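B12-binding domain-containing protein (Kitasatospora setae, PDB 6WTE) probably methylates its substrate by a non-radical route as a radical S-adenosylmethionine-family enzyme that carries cobalamin and a [4Fe-4S] cluster. Local coordinates at residues H336-L341 with V390-D395; V376-G381 with T405-G410; A399-V404 with H511-L516. One frame throughout, in Å; residues are numbered along the deposited sequence. Where two conformers were deposited one is given.

Contact 1 (H336-L341 with V390-D395); sequences HIRPEL and VRACVD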
# COMPACT_ATOMS: atom_id res chain seq x y z
N HIS A 336 -17.53 -1.32 7.29
CA HIS A 336 -18.77 -2.02 7.61
C HIS A 336 -19.67 -1.09 8.43
O HIS A 336 -19.31 0.05 8.72
CB HIS A 336 -18.52 -3.33 8.38
CG HIS A 336 -19.48 -4.42 8.02
ND1 HIS A 336 -20.77 -4.47 8.50
CD2 HIS A 336 -19.34 -5.49 7.20
CE1 HIS A 336 -21.38 -5.53 8.01
NE2 HIS A 336 -20.54 -6.16 7.21
N ILE A 337 -20.83 -1.61 8.81
CA ILE A 337 -21.75 -0.88 9.68
C ILE A 337 -22.14 -1.65 10.92
O ILE A 337 -22.52 -1.04 11.94
CB ILE A 337 -23.01 -0.46 8.90
CG1 ILE A 337 -23.87 0.50 9.74
CG2 ILE A 337 -23.82 -1.69 8.52
CD1 ILE A 337 -25.06 1.09 9.02
N ARG A 338 -22.04 -2.98 10.92
CA ARG A 338 -22.53 -3.77 12.04
C ARG A 338 -21.53 -3.74 13.19
O ARG A 338 -20.35 -4.10 13.00
CB ARG A 338 -22.79 -5.20 11.59
CG ARG A 338 -24.05 -5.37 10.76
CD ARG A 338 -25.29 -5.01 11.58
NE ARG A 338 -26.54 -5.31 10.88
CZ ARG A 338 -27.11 -6.51 10.84
NH1 ARG A 338 -26.53 -7.54 11.44
NH2 ARG A 338 -28.25 -6.69 10.19
N PRO A 339 -21.94 -3.32 14.39
CA PRO A 339 -21.01 -3.31 15.53
C PRO A 339 -20.45 -4.67 15.85
O PRO A 339 -19.29 -4.77 16.28
CB PRO A 339 -21.87 -2.76 16.68
CG PRO A 339 -23.01 -2.05 16.02
CD PRO A 339 -23.27 -2.78 14.74
N GLU A 340 -21.23 -5.74 15.65
CA GLU A 340 -20.72 -7.07 15.95
C GLU A 340 -19.56 -7.44 15.03
O GLU A 340 -18.69 -8.23 15.41
CB GLU A 340 -21.84 -8.10 15.85
CG GLU A 340 -22.53 -8.18 14.50
CD GLU A 340 -23.76 -7.28 14.38
OE1 GLU A 340 -23.82 -6.22 15.06
OE2 GLU A 340 -24.66 -7.64 13.60
N LEU A 341 -19.51 -6.87 13.82
CA LEU A 341 -18.39 -7.09 12.92
C LEU A 341 -17.24 -6.12 13.18
O LEU A 341 -16.07 -6.52 13.15
CB LEU A 341 -18.85 -6.99 11.47
CG LEU A 341 -19.36 -8.31 10.88
CD1 LEU A 341 -20.65 -8.78 11.52
CD2 LEU A 341 -19.54 -8.21 9.40
N VAL A 390 -24.08 -8.76 5.36
CA VAL A 390 -23.68 -8.12 4.11
C VAL A 390 -24.82 -7.26 3.56
O VAL A 390 -24.61 -6.10 3.19
CB VAL A 390 -23.23 -9.18 3.08
CG1 VAL A 390 -22.90 -8.51 1.75
CG2 VAL A 390 -22.03 -9.94 3.59
N ARG A 391 -26.03 -7.82 3.49
CA ARG A 391 -27.17 -7.07 2.95
C ARG A 391 -27.41 -5.80 3.74
O ARG A 391 -27.67 -4.73 3.16
CB ARG A 391 -28.43 -7.93 2.96
CG ARG A 391 -28.41 -9.11 2.02
CD ARG A 391 -29.80 -9.71 1.88
NE ARG A 391 -29.75 -11.07 1.34
CZ ARG A 391 -29.88 -12.16 2.08
NH1 ARG A 391 -30.08 -12.06 3.39
NH2 ARG A 391 -29.82 -13.36 1.51
N ALA A 392 -27.33 -5.89 5.07
CA ALA A 392 -27.54 -4.71 5.90
C ALA A 392 -26.53 -3.62 5.59
O ALA A 392 -26.87 -2.44 5.50
CB ALA A 392 -27.48 -5.08 7.38
N CYS A 393 -25.26 -4.01 5.40
CA CYS A 393 -24.24 -3.04 5.05
C CYS A 393 -24.45 -2.48 3.65
O CYS A 393 -24.35 -1.26 3.45
CB CYS A 393 -22.85 -3.67 5.17
SG CYS A 393 -21.52 -2.50 4.84
N VAL A 394 -24.75 -3.34 2.68
CA VAL A 394 -25.01 -2.87 1.32
C VAL A 394 -26.12 -1.83 1.33
O VAL A 394 -25.97 -0.73 0.78
CB VAL A 394 -25.36 -4.05 0.39
CG1 VAL A 394 -25.99 -3.55 -0.90
CG2 VAL A 394 -24.10 -4.86 0.08
N ASP A 395 -27.24 -2.15 1.98
CA ASP A 395 -28.39 -1.25 1.99
C ASP A 395 -28.04 0.09 2.62
O ASP A 395 -28.41 1.15 2.09
CB ASP A 395 -29.56 -1.89 2.74
CG ASP A 395 -30.21 -3.01 1.94
OD1 ASP A 395 -29.92 -3.13 0.73
OD2 ASP A 395 -31.01 -3.77 2.53

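Contact 2 (V376-G381 with T405-G410); sequences VEALFG and TGFSLG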
# COMPACT_ATOMS: atom_id res chain seq x y z
N VAL A 376 -16.83 5.45 -0.81
CA VAL A 376 -17.00 4.71 0.44
C VAL A 376 -16.69 3.25 0.19
O VAL A 376 -17.24 2.64 -0.73
CB VAL A 376 -18.42 4.88 1.00
CG1 VAL A 376 -18.61 4.06 2.27
CG2 VAL A 376 -18.71 6.35 1.27
N GLU A 377 -15.82 2.67 1.03
CA GLU A 377 -15.34 1.31 0.86
C GLU A 377 -15.93 0.40 1.93
O GLU A 377 -16.03 0.78 3.10
CB GLU A 377 -13.82 1.25 0.93
CG GLU A 377 -13.13 2.21 -0.01
CD GLU A 377 -12.61 1.53 -1.25
OE1 GLU A 377 -13.16 0.47 -1.63
OE2 GLU A 377 -11.65 2.06 -1.85
N ALA A 378 -16.33 -0.80 1.52
CA ALA A 378 -16.78 -1.85 2.42
C ALA A 378 -15.95 -3.12 2.20
O ALA A 378 -15.52 -3.40 1.08
CB ALA A 378 -18.26 -2.17 2.21
N LEU A 379 -15.73 -3.87 3.28
CA LEU A 379 -15.02 -5.14 3.20
C LEU A 379 -15.91 -6.21 3.83
O LEU A 379 -16.31 -6.08 4.99
CB LEU A 379 -13.67 -5.08 3.91
CG LEU A 379 -12.92 -6.41 4.03
CD1 LEU A 379 -12.68 -7.05 2.67
CD2 LEU A 379 -11.61 -6.21 4.78
N PHE A 380 -16.22 -7.25 3.06
CA PHE A 380 -17.10 -8.32 3.51
C PHE A 380 -16.32 -9.60 3.72
O PHE A 380 -15.37 -9.89 2.99
CB PHE A 380 -18.23 -8.56 2.51
CG PHE A 380 -19.18 -7.40 2.39
CD1 PHE A 380 -19.65 -6.75 3.53
CD2 PHE A 380 -19.59 -6.95 1.15
CE1 PHE A 380 -20.51 -5.68 3.42
CE2 PHE A 380 -20.46 -5.88 1.03
CZ PHE A 380 -20.92 -5.25 2.17
N GLY A 381 -16.73 -10.38 4.72
CA GLY A 381 -16.12 -11.67 5.00
C GLY A 381 -15.29 -11.73 6.27
O GLY A 381 -14.70 -12.78 6.54
N THR A 405 -19.25 3.64 -4.48
CA THR A 405 -19.23 2.73 -3.35
C THR A 405 -18.51 1.47 -3.78
O THR A 405 -18.93 0.80 -4.73
CB THR A 405 -20.65 2.42 -2.88
OG1 THR A 405 -21.37 3.65 -2.78
CG2 THR A 405 -20.64 1.75 -1.51
N GLY A 406 -17.42 1.14 -3.09
CA GLY A 406 -16.58 0.01 -3.45
C GLY A 406 -16.74 -1.11 -2.44
O GLY A 406 -16.75 -0.86 -1.23
N PHE A 407 -16.87 -2.33 -2.94
CA PHE A 407 -17.03 -3.51 -2.10
C PHE A 407 -15.88 -4.48 -2.35
O PHE A 407 -15.51 -4.75 -3.50
CB PHE A 407 -18.36 -4.21 -2.38
CG PHE A 407 -19.55 -3.33 -2.18
CD1 PHE A 407 -20.09 -3.14 -0.91
CD2 PHE A 407 -20.14 -2.68 -3.26
CE1 PHE A 407 -21.19 -2.33 -0.72
CE2 PHE A 407 -21.24 -1.87 -3.07
CZ PHE A 407 -21.77 -1.69 -1.80
N SER A 408 -15.32 -5.01 -1.27
CA SER A 408 -14.28 -6.02 -1.32
C SER A 408 -14.73 -7.27 -0.56
O SER A 408 -15.60 -7.19 0.31
CB SER A 408 -12.97 -5.49 -0.72
OG SER A 408 -12.49 -4.37 -1.45
N LEU A 409 -14.13 -8.41 -0.89
CA LEU A 409 -14.51 -9.71 -0.34
C LEU A 409 -13.29 -10.50 0.07
O LEU A 409 -12.37 -10.71 -0.73
CB LEU A 409 -15.31 -10.54 -1.36
CG LEU A 409 -16.80 -10.30 -1.51
CD1 LEU A 409 -17.32 -11.04 -2.73
CD2 LEU A 409 -17.51 -10.78 -0.26
N GLY A 410 -13.28 -10.99 1.31
CA GLY A 410 -12.20 -11.84 1.78
C GLY A 410 -10.99 -11.03 2.23
O GLY A 410 -10.84 -9.85 1.92
O HOH W 1 -13.46 -2.12 -0.43

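Contact 3 (A399-V404 with H511-L516); sequences ALDATV and HHRVML. With EDO (1,2-ethanediol), chain K.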
# COMPACT_ATOMS: atom_id res chain seq x y z
N ALA A 399 -27.38 3.76 0.42
CA ALA A 399 -28.26 4.89 0.68
C ALA A 399 -27.50 6.18 0.95
O ALA A 399 -28.11 7.25 0.95
CB ALA A 399 -29.20 4.57 1.85
N LEU A 400 -26.18 6.10 1.18
CA LEU A 400 -25.37 7.31 1.35
C LEU A 400 -25.33 8.15 0.08
O LEU A 400 -25.09 9.36 0.16
CB LEU A 400 -23.95 6.94 1.75
CG LEU A 400 -23.71 6.33 3.13
CD1 LEU A 400 -22.30 5.77 3.17
CD2 LEU A 400 -23.89 7.39 4.20
N ASP A 401 -25.53 7.53 -1.08
CA ASP A 401 -25.35 8.21 -2.37
C ASP A 401 -23.93 8.75 -2.53
O ASP A 401 -23.72 9.83 -3.07
CB ASP A 401 -26.38 9.33 -2.56
CG ASP A 401 -27.75 8.81 -2.95
OD1 ASP A 401 -27.87 7.58 -3.18
OD2 ASP A 401 -28.70 9.62 -3.03
N ALA A 402 -22.95 7.98 -2.06
CA ALA A 402 -21.56 8.35 -2.32
C ALA A 402 -21.31 8.33 -3.82
O ALA A 402 -21.98 7.63 -4.58
CB ALA A 402 -20.61 7.39 -1.62
N THR A 403 -20.32 9.11 -4.26
CA THR A 403 -20.01 9.14 -5.68
C THR A 403 -19.75 7.74 -6.19
O THR A 403 -20.30 7.31 -7.21
CB THR A 403 -18.80 10.04 -5.97
OG1 THR A 403 -18.96 11.30 -5.31
CG2 THR A 403 -18.66 10.26 -7.48
N VAL A 404 -18.90 7.00 -5.47
CA VAL A 404 -18.63 5.61 -5.75
C VAL A 404 -18.69 4.85 -4.44
O VAL A 404 -18.25 5.35 -3.40
CB VAL A 404 -17.25 5.42 -6.44
CG1 VAL A 404 -16.95 3.94 -6.65
CG2 VAL A 404 -17.21 6.17 -7.78
N HIS A 511 -25.38 0.09 -10.89
CA HIS A 511 -24.09 -0.42 -11.33
C HIS A 511 -23.14 0.71 -11.72
O HIS A 511 -21.91 0.57 -11.59
CB HIS A 511 -24.28 -1.37 -12.51
CG HIS A 511 -24.79 -2.72 -12.11
ND1 HIS A 511 -25.32 -3.61 -13.03
CD2 HIS A 511 -24.84 -3.34 -10.91
CE1 HIS A 511 -25.68 -4.72 -12.40
NE2 HIS A 511 -25.40 -4.58 -11.12
N HIS A 512 -23.67 1.83 -12.20
CA HIS A 512 -22.81 2.93 -12.62
C HIS A 512 -22.03 3.51 -11.44
O HIS A 512 -20.95 4.07 -11.64
CB HIS A 512 -23.66 4.02 -13.27
CG HIS A 512 -24.58 4.70 -12.32
ND1 HIS A 512 -24.47 6.04 -11.99
CD2 HIS A 512 -25.62 4.23 -11.60
CE1 HIS A 512 -25.42 6.36 -11.13
NE2 HIS A 512 -26.13 5.28 -10.87
N ARG A 513 -22.55 3.39 -10.22
CA ARG A 513 -21.93 4.04 -9.07
C ARG A 513 -21.33 3.06 -8.07
O ARG A 513 -21.04 3.45 -6.93
CB ARG A 513 -22.92 4.97 -8.37
CG ARG A 513 -24.13 4.30 -7.69
CD ARG A 513 -25.00 5.38 -7.02
NE ARG A 513 -26.20 4.88 -6.35
CZ ARG A 513 -26.29 4.66 -5.04
NH1 ARG A 513 -25.25 4.89 -4.24
NH2 ARG A 513 -27.42 4.20 -4.52
N VAL A 514 -21.13 1.80 -8.46
CA VAL A 514 -20.53 0.82 -7.56
C VAL A 514 -19.33 0.17 -8.23
O VAL A 514 -19.28 0.01 -9.46
CB VAL A 514 -21.52 -0.28 -7.12
CG1 VAL A 514 -22.74 0.33 -6.48
CG2 VAL A 514 -21.90 -1.17 -8.30
N MET A 515 -18.37 -0.22 -7.40
CA MET A 515 -17.23 -1.04 -7.81
C MET A 515 -17.31 -2.34 -7.04
O MET A 515 -17.22 -2.34 -5.81
CB MET A 515 -15.92 -0.32 -7.53
CG MET A 515 -15.64 0.83 -8.48
SD MET A 515 -13.98 1.47 -8.19
CE MET A 515 -13.83 2.70 -9.48
N LEU A 516 -17.45 -3.45 -7.76
CA LEU A 516 -17.59 -4.78 -7.19
C LEU A 516 -16.43 -5.65 -7.63
O LEU A 516 -15.84 -5.42 -8.69
CB LEU A 516 -18.90 -5.43 -7.64
CG LEU A 516 -20.19 -4.75 -7.20
CD1 LEU A 516 -21.34 -5.17 -8.09
CD2 LEU A 516 -20.47 -5.14 -5.77
C1 EDO K . -21.34 12.74 -6.79
O1 EDO K . -21.26 12.32 -5.43
C2 EDO K . -21.27 14.25 -6.83
O2 EDO K . -21.22 14.68 -8.19
O HOH W 2 -23.39 5.05 -1.68
O HOH W 3 -22.23 4.98 -4.90

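Contact 1 (H336-L341 with V390-D395)
In the radical SAM core, the loop that follows strand 327-335 leans on helix 387-398 through H336, I337 and R338, which meet A392 and C393. The imidazole of H336 carries the inner part of the contact. C393 lies over one face of this ring, with CB 4.0 Å from the ring centroid and SG 4.2 Å. The sulfur sits only 7° off the ring normal, a sulfur-aromatic contact joined by a CH-pi contact from CB. SG reaches this place because it stands anti to the backbone N of C393 (chi1 -177°). On the opposite face, CD2 of L341 covers the rim, so the ring is sandwiched between the C393 side chain and a leucine methyl. Its rotation is fixed: the backbone N-H of R338 points in the ring plane at H336 ND1, 3.1 Å away and straight at 178°, while NE2 is hydrogen-bonded to E385. R338 is the N-cap of the short helix that follows. Next to the ring, I337 turns its CG2 branch onto the helix backbone, 3.7 Å from C393 CA. Farther out, the bent chain of R338 brings NH2 obliquely to within 3.3 Å of A392 CB in one of its two conformers, so this touch is conditional. The positive charge of R338 is probably balanced by E340, whose OE2 is 2.9 Å from R338 NH1, and E388, salt-bridged to NH2. I337 also touches A396 and F397 farther along helix 387-398, while V390, C393 and V394 turn to F380 of strand 373-380, which places the helix between loop and sheet.

Contact 2 (V376-G381 with T405-G410)
V376 and G406 begin a regular parallel ladder: the amide of G406 donates to V376 O, and the carbonyl of G406 accepts from A378 N, each over 2.8 Å. The pattern continues with S408 N to A378 O, F380 N to S408 O, and G410 N to F380 O at 2.9 Å. A378 O takes a second proton from a water 2.9 Å away. That water also donates to E377 OE1 and accepts from S408 OG at 2.7 Å. Backbone bonds tie E377 and L379 outward to strand 327-335, and T405 and F407 to M515. The strands are parallel arms of a beta-alpha-beta unit, 373-380 and 404-412 joined through helix 387-398, within the TIM-barrel-like sheet of the radical SAM core. E377 bends at chi2 (-102°), which turns OE1 back toward the neighbouring strand; a side chain on G406 would collide with it. E377 OE2 has a weak hydrogen bond to N331, and G381 N donates to the E385 carboxylate. On the other face A378, F380, F407 and L409 form an apolar layer. F380 and F407 point the same way and meet rim to rim, CE2 of F380 lying 3.4 Å from CD1 of F407.

Contact 3 (A399-V404 with H511-L516)
The charges of D401 and R513 face each other without a hydrogen bond: OD1 of D401 hangs over one face of the guanidinium, 3.7 Å from R513 NH2, with the carboxylate and guanidinium planes 87° apart. The oxygen stands well out of the guanidinium plane, so this long salt bridge is electrostatic rather than directional. The directional bonds of the guanidinium lie elsewhere. R513 NH2 donates to the carbonyl of M398 in helix 387-398, and NH1 turns to two waters. One, met in the guanidinium plane but only weakly bonded to NH1, accepts from A402 N over 3.0 Å. The other accepts from R513 NH1 at 3.1 Å and lies 2.7 Å from A402 O and 2.8 Å from R513 O. R513 CG stands between its own backbone N and carbonyl carbon (chi1 66°), and from there the chain runs out straight to reach the loop. Farther along, V404 CA approaches R513 O at 3.4 Å in a CA-H...O contact, and V404 CG1 meets M515 CG at 3.8 Å. T403 turns away, its hydroxyl accepting from T374 N and also hydrogen-bonded to O1 of an ethanediol, probably from the crystallisation liquor. A valine here would probably leave the amide of T374 without the hydroxyl that accepts from it. The carbonyls of A402 and T403 accept hydrogen bonds from R552. The arrangement belongs to a beta-alpha-beta crossover, the return from helix to second strand, with a short parallel strand, 514-515, added from far along the chain.

All three contacts involve one beta-alpha-beta unit: contact 1 on its helix, contact 2 between its strands, contact 3 at its return loop. Contacts 1 and 2, with centres about 10 Å apart, share the apolar layer beneath helix 387-398: C393 CB lies 3.5 Å from F380 CE1. Contacts 2 and 3, about 12 Å apart between centres, share strand 404-412, where F407 N to M515 O and T405 O to M515 N, both 2.9 Å, are probable hydrogen bonds that add strand 514-515 beyond the pair 376-381/405-410. The cofactors lie at some remove: the side chain of H336 is about 12 Å from the iron-sulfur cluster, and those of E377 and M515 are about 8 and 10 Å from cobalamin.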